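Local coordinates for protein probable transcriptional regulator (Pseudomonas aeruginosa, PDB 2NNN) that probably binds DNA as a dimeric transcription factor of the MarR family, through a winged helix-turn-helix domain, at residues P38-A43 against E74-R79; A42-L47 against A104-G109. All blocks are in the same frame, centred on the assembly; numbering follows the deposited sequence.

Contact 1 (P38-A43 against E74-R79)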
loop_
_atom_site.group_PDB
_atom_site.type_symbol
_atom_site.label_atom_id
_atom_site.label_comp_id
_atom_site.label_asym_id
_atom_site.label_seq_id
_atom_site.Cartn_x
_atom_site.Cartn_y
_atom_site.Cartn_z
ATOM N N PRO A 38 7.218 8.038 3.199
ATOM C CA PRO A 38 6.079 8.713 2.545
ATOM C C PRO A 38 5.089 9.376 3.499
ATOM O O PRO A 38 4.685 10.518 3.246
ATOM C CB PRO A 38 5.403 7.577 1.761
ATOM C CG PRO A 38 6.543 6.695 1.363
ATOM C CD PRO A 38 7.504 6.731 2.561
ATOM N N THR A 39 4.688 8.673 4.567
ATOM C CA THR A 39 3.630 9.158 5.471
ATOM C C THR A 39 4.174 10.237 6.382
ATOM O O THR A 39 3.490 11.231 6.651
ATOM C CB THR A 39 2.970 8.025 6.295
ATOM O OG1 THR A 39 3.974 7.212 6.903
ATOM C CG2 THR A 39 2.134 7.131 5.392
ATOM N N GLN A 40 5.416 10.061 6.833
ATOM C CA GLN A 40 6.113 11.118 7.554
ATOM C C GLN A 40 6.125 12.431 6.774
ATOM O O GLN A 40 5.908 13.489 7.354
ATOM C CB GLN A 40 7.531 10.688 7.944
ATOM C CG GLN A 40 7.552 9.824 9.201
ATOM C CD GLN A 40 8.866 9.096 9.412
ATOM O OE1 GLN A 40 9.904 9.472 8.864
ATOM N NE2 GLN A 40 8.825 8.045 10.223
ATOM N N TRP A 41 6.326 12.336 5.463
ATOM C CA TRP A 41 6.370 13.492 4.549
ATOM C C TRP A 41 4.983 14.089 4.361
ATOM O O TRP A 41 4.827 15.314 4.369
ATOM C CB TRP A 41 6.963 13.077 3.186
ATOM C CG TRP A 41 6.942 14.177 2.130
ATOM C CD1 TRP A 41 6.141 14.236 1.013
ATOM C CD2 TRP A 41 7.778 15.362 2.079
ATOM N NE1 TRP A 41 6.421 15.374 0.285
ATOM C CE2 TRP A 41 7.414 16.084 0.918
ATOM C CE3 TRP A 41 8.789 15.881 2.905
ATOM C CZ2 TRP A 41 8.014 17.305 0.576
ATOM C CZ3 TRP A 41 9.391 17.095 2.553
ATOM C CH2 TRP A 41 9.000 17.788 1.401
ATOM N N ALA A 42 3.985 13.220 4.189
ATOM C CA ALA A 42 2.581 13.617 4.025
ATOM C C ALA A 42 2.087 14.445 5.212
ATOM O O ALA A 42 1.460 15.490 5.019
ATOM C CB ALA A 42 1.689 12.385 3.843
ATOM N N ALA A 43 2.354 13.961 6.425
ATOM C CA ALA A 43 2.020 14.696 7.651
ATOM C C ALA A 43 2.763 16.015 7.723
ATOM O O ALA A 43 2.191 17.002 8.126
ATOM C CB ALA A 43 2.320 13.872 8.877
ATOM N N GLU A 74 5.325 11.557 16.472
ATOM C CA GLU A 74 6.394 11.315 17.443
ATOM C C GLU A 74 7.769 11.146 16.789
ATOM O O GLU A 74 8.749 11.705 17.273
ATOM C CB GLU A 74 6.053 10.143 18.368
ATOM C CG GLU A 74 5.041 10.523 19.448
ATOM C CD GLU A 74 4.411 9.325 20.160
ATOM O OE1 GLU A 74 4.854 8.174 19.924
ATOM O OE2 GLU A 74 3.466 9.538 20.968
ATOM N N ARG A 75 7.831 10.408 15.680
ATOM C CA ARG A 75 9.068 10.275 14.907
ATOM C C ARG A 75 9.491 11.589 14.248
ATOM O O ARG A 75 10.674 11.883 14.146
ATOM C CB ARG A 75 8.955 9.156 13.874
ATOM C CG ARG A 75 8.923 7.761 14.504
ATOM C CD ARG A 75 8.633 6.669 13.482
ATOM N NE ARG A 75 7.328 6.848 12.834
ATOM C CZ ARG A 75 6.916 6.166 11.766
ATOM N NH1 ARG A 75 7.703 5.252 11.200
ATOM N NH2 ARG A 75 5.721 6.406 11.252
ATOM N N LEU A 76 8.514 12.379 13.813
ATOM C CA LEU A 76 8.750 13.734 13.326
ATOM C C LEU A 76 9.247 14.645 14.468
ATOM O O LEU A 76 9.969 15.618 14.231
ATOM C CB LEU A 76 7.452 14.279 12.729
ATOM C CG LEU A 76 7.334 14.768 11.277
ATOM C CD1 LEU A 76 8.080 13.893 10.290
ATOM C CD2 LEU A 76 5.867 14.889 10.872
ATOM N N ASP A 77 8.866 14.313 15.705
ATOM C CA ASP A 77 9.263 15.082 16.888
ATOM C C ASP A 77 10.710 14.805 17.267
ATOM O O ASP A 77 11.499 15.727 17.438
ATOM C CB ASP A 77 8.342 14.780 18.071
ATOM C CG ASP A 77 8.513 15.772 19.219
ATOM O OD1 ASP A 77 9.142 16.836 19.008
ATOM O OD2 ASP A 77 8.023 15.487 20.336
ATOM N N LYS A 78 11.037 13.522 17.397
ATOM C CA LYS A 78 12.403 13.044 17.608
ATOM C C LYS A 78 13.418 13.772 16.706
ATOM O O LYS A 78 14.555 14.015 17.113
ATOM C CB LYS A 78 12.444 11.530 17.357
ATOM C CG LYS A 78 13.740 10.804 17.752
ATOM C CD LYS A 78 13.800 9.400 17.118
ATOM C CE LYS A 78 12.598 8.511 17.524
ATOM N NZ LYS A 78 12.349 7.367 16.576
ATOM N N ARG A 79 12.998 14.129 15.494
ATOM C CA ARG A 79 13.860 14.845 14.552
ATOM C C ARG A 79 13.830 16.365 14.718
ATOM O O ARG A 79 14.558 17.074 14.027
ATOM C CB ARG A 79 13.504 14.467 13.110
ATOM C CG ARG A 79 13.593 12.986 12.844
ATOM C CD ARG A 79 12.972 12.637 11.522
ATOM N NE ARG A 79 13.808 13.096 10.412
ATOM C CZ ARG A 79 14.574 12.308 9.662
ATOM N NH1 ARG A 79 14.617 10.996 9.881
ATOM N NH2 ARG A 79 15.288 12.841 8.677
HETATM O O HOH W 1 6.051 5.798 8.699
#
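The amide of Gln-40 stands upright on the guanidinium of Arg-75: NE2 of Gln-40 lies 3.0 Å above the centre of one face and 3.1 Å from Arg-75 CZ, with amide and guanidinium planes 88° apart. NE2 and the guanidinium nitrogens are all donors, so this is a contact over a face and not a hydrogen bond. Gln-40 OE1 is hydrogen-bonded to a residue next to the segments, which helps set the rotation of the amide. Arg-75 bends at chi3 (-61°), which turns its far end back along its own helix, where NE is bonded to the carbonyl of Gly-71.

One water links the polar side chains, accepting from Arg-75 NH2 at 2.6 Å and hydrogen-bonded to Thr-39 OG1 at 3.1 Å.

Helices 38-50 and 66-78 belong to the winged helix-turn-helix domain of the MarR family; 66-78, which leads to the first strand of the wing, is by family analogy the recognition helix. Their short axes cross at -82°, 10.5 Å apart.

The apolar part is carried by Leu-76. Its CD1 reaches Gln-40 O at 3.7 Å and Gln-40 CB at 4.0 Å, and its CD2 lies 4.2 Å from Ala-43 CB. Ile-82 of the wing packs on Leu-76.

Contact 2 (A42-L47 against A104-G109)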
loop_
_atom_site.group_PDB
_atom_site.type_symbol
_atom_site.label_atom_id
_atom_site.label_comp_id
_atom_site.label_asym_id
_atom_site.label_seq_id
_atom_site.Cartn_x
_atom_site.Cartn_y
_atom_site.Cartn_z
ATOM N N ALA A 42 3.985 13.220 4.189
ATOM C CA ALA A 42 2.581 13.617 4.025
ATOM C C ALA A 42 2.087 14.445 5.212
ATOM O O ALA A 42 1.460 15.490 5.019
ATOM C CB ALA A 42 1.689 12.385 3.843
ATOM N N ALA A 43 2.354 13.961 6.425
ATOM C CA ALA A 43 2.020 14.696 7.651
ATOM C C ALA A 43 2.763 16.015 7.723
ATOM O O ALA A 43 2.191 17.002 8.126
ATOM C CB ALA A 43 2.320 13.872 8.877
ATOM N N LEU A 44 4.031 16.031 7.321
ATOM C CA LEU A 44 4.823 17.277 7.310
ATOM C C LEU A 44 4.216 18.287 6.327
ATOM O O LEU A 44 3.982 19.447 6.678
ATOM C CB LEU A 44 6.274 16.989 6.903
ATOM C CG LEU A 44 7.292 18.086 7.167
ATOM C CD1 LEU A 44 7.823 17.980 8.608
ATOM C CD2 LEU A 44 8.437 18.013 6.162
ATOM N N VAL A 45 3.980 17.831 5.095
ATOM C CA VAL A 45 3.325 18.643 4.079
ATOM C C VAL A 45 1.990 19.189 4.599
ATOM O O VAL A 45 1.773 20.393 4.554
ATOM C CB VAL A 45 3.167 17.868 2.739
ATOM C CG1 VAL A 45 2.367 18.666 1.720
ATOM C CG2 VAL A 45 4.546 17.518 2.174
ATOM N N ARG A 46 1.134 18.313 5.126
ATOM C CA ARG A 46 -0.185 18.720 5.602
ATOM C C ARG A 46 -0.147 19.759 6.733
ATOM O O ARG A 46 -0.895 20.735 6.688
ATOM C CB ARG A 46 -1.034 17.510 6.004
ATOM C CG ARG A 46 -2.507 17.832 6.261
ATOM C CD ARG A 46 -3.217 18.231 4.981
ATOM N NE ARG A 46 -3.678 17.063 4.230
ATOM C CZ ARG A 46 -4.098 17.090 2.967
ATOM N NH1 ARG A 46 -4.099 18.217 2.270
ATOM N NH2 ARG A 46 -4.506 15.975 2.388
ATOM N N LEU A 47 0.722 19.558 7.728
ATOM C CA LEU A 47 0.956 20.559 8.774
ATOM C C LEU A 47 1.434 21.912 8.240
ATOM O O LEU A 47 1.264 22.938 8.906
ATOM C CB LEU A 47 1.971 20.054 9.791
ATOM C CG LEU A 47 1.543 19.058 10.863
ATOM C CD1 LEU A 47 2.763 18.623 11.643
ATOM C CD2 LEU A 47 0.469 19.619 11.800
ATOM N N ALA A 104 11.783 24.288 7.316
ATOM C CA ALA A 104 12.952 24.313 6.449
ATOM C C ALA A 104 13.111 22.959 5.730
ATOM O O ALA A 104 13.489 22.912 4.557
ATOM C CB ALA A 104 14.199 24.674 7.254
ATOM N N GLU A 105 12.784 21.882 6.453
ATOM C CA GLU A 105 12.789 20.500 5.938
ATOM C C GLU A 105 11.820 20.337 4.772
ATOM O O GLU A 105 12.158 19.745 3.750
ATOM C CB GLU A 105 12.359 19.561 7.051
ATOM C CG GLU A 105 12.334 18.101 6.688
ATOM C CD GLU A 105 13.628 17.398 7.033
ATOM O OE1 GLU A 105 14.618 18.071 7.381
ATOM O OE2 GLU A 105 13.652 16.159 6.954
ATOM N N LEU A 106 10.608 20.856 4.956
ATOM C CA LEU A 106 9.581 20.878 3.921
ATOM C C LEU A 106 10.094 21.549 2.649
ATOM O O LEU A 106 10.083 20.937 1.586
ATOM C CB LEU A 106 8.309 21.570 4.448
ATOM C CG LEU A 106 7.051 21.648 3.571
ATOM C CD1 LEU A 106 6.670 20.250 3.032
ATOM C CD2 LEU A 106 5.860 22.288 4.343
ATOM N N GLU A 107 10.565 22.795 2.765
ATOM C CA GLU A 107 11.116 23.538 1.614
ATOM C C GLU A 107 12.306 22.840 0.946
ATOM O O GLU A 107 12.435 22.859 -0.276
ATOM C CB GLU A 107 11.503 24.972 2.006
ATOM C CG GLU A 107 10.424 25.729 2.805
ATOM C CD GLU A 107 9.033 25.684 2.169
ATOM O OE1 GLU A 107 8.903 25.922 0.938
ATOM O OE2 GLU A 107 8.060 25.422 2.914
ATOM N N ALA A 108 13.171 22.238 1.758
ATOM C CA ALA A 108 14.368 21.543 1.271
ATOM C C ALA A 108 13.990 20.232 0.582
ATOM O O ALA A 108 14.759 19.715 -0.221
ATOM C CB ALA A 108 15.348 21.290 2.410
ATOM N N GLY A 109 12.788 19.718 0.890
ATOM C CA GLY A 109 12.296 18.469 0.332
ATOM C C GLY A 109 11.416 18.588 -0.899
ATOM O O GLY A 109 11.177 17.594 -1.565
#
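Leu-106 meets Val-45 with a methyl and Leu-44 with its backbone and CB. Its CD1 butts against CG2 of Val-45 at 3.6 Å, the two side chains crossing at about a right angle, and the same methyl is 3.9 Å from Val-45 CA. Val-45 can offer CG2 here because CG1 takes the place anti to the backbone N (chi1 175°), leaving CG2 beside that nitrogen.

Leu-44 reaches further across and ends on the backbone of the other helix: its CD2 is 3.8 Å from both N and CA of Leu-106 and 4.0 Å from Leu-106 CB. Alongside, the aliphatic CG of Glu-105 touches Leu-44 CD2 at 3.9 Å; the chain then bends at chi2, turning the carboxylate away from Leu-44, and Glu-105 packs against the loop residues Asn-34, Leu-36 and Leu-81.

This is where helix 38-50, in the DNA-binding lobe, rests on helix 100-121, the long helix that follows the wing in MarR proteins. Their local axes cross at -110°. Leu-98, on the second wing strand, packs on both Leu-44 and Leu-106, and Leu-9 of the second subunit touches Val-45. Methyls lie on side chains and backbone of the other helix; with no hydrogen bond between the two segments, the fit is one of apolar burial.

Overall arrangement
Contacts 1 and 2 both start from helix 38-50, share Ala-42 and Ala-43, and have centres about 9 Å apart. Contact 1 joins that helix to 66-78, ahead of the two-stranded wing 82-87 and 93-98; contact 2 joins it to 100-121, beyond the wing. Trp-41, on segment 38-43 but turned from 74-79, reaches segment 104-109: its CH2 lies 3.3 Å from Leu-106 O. Both contacts also touch the second subunit, with Leu-9 of that chain packing on Ala-42. Helix 38-50 therefore connects the probable recognition helix, helix 100-121 on the far side of the wing in the chain, and the dimer partner, a layout consistent with a dimeric MarR regulator.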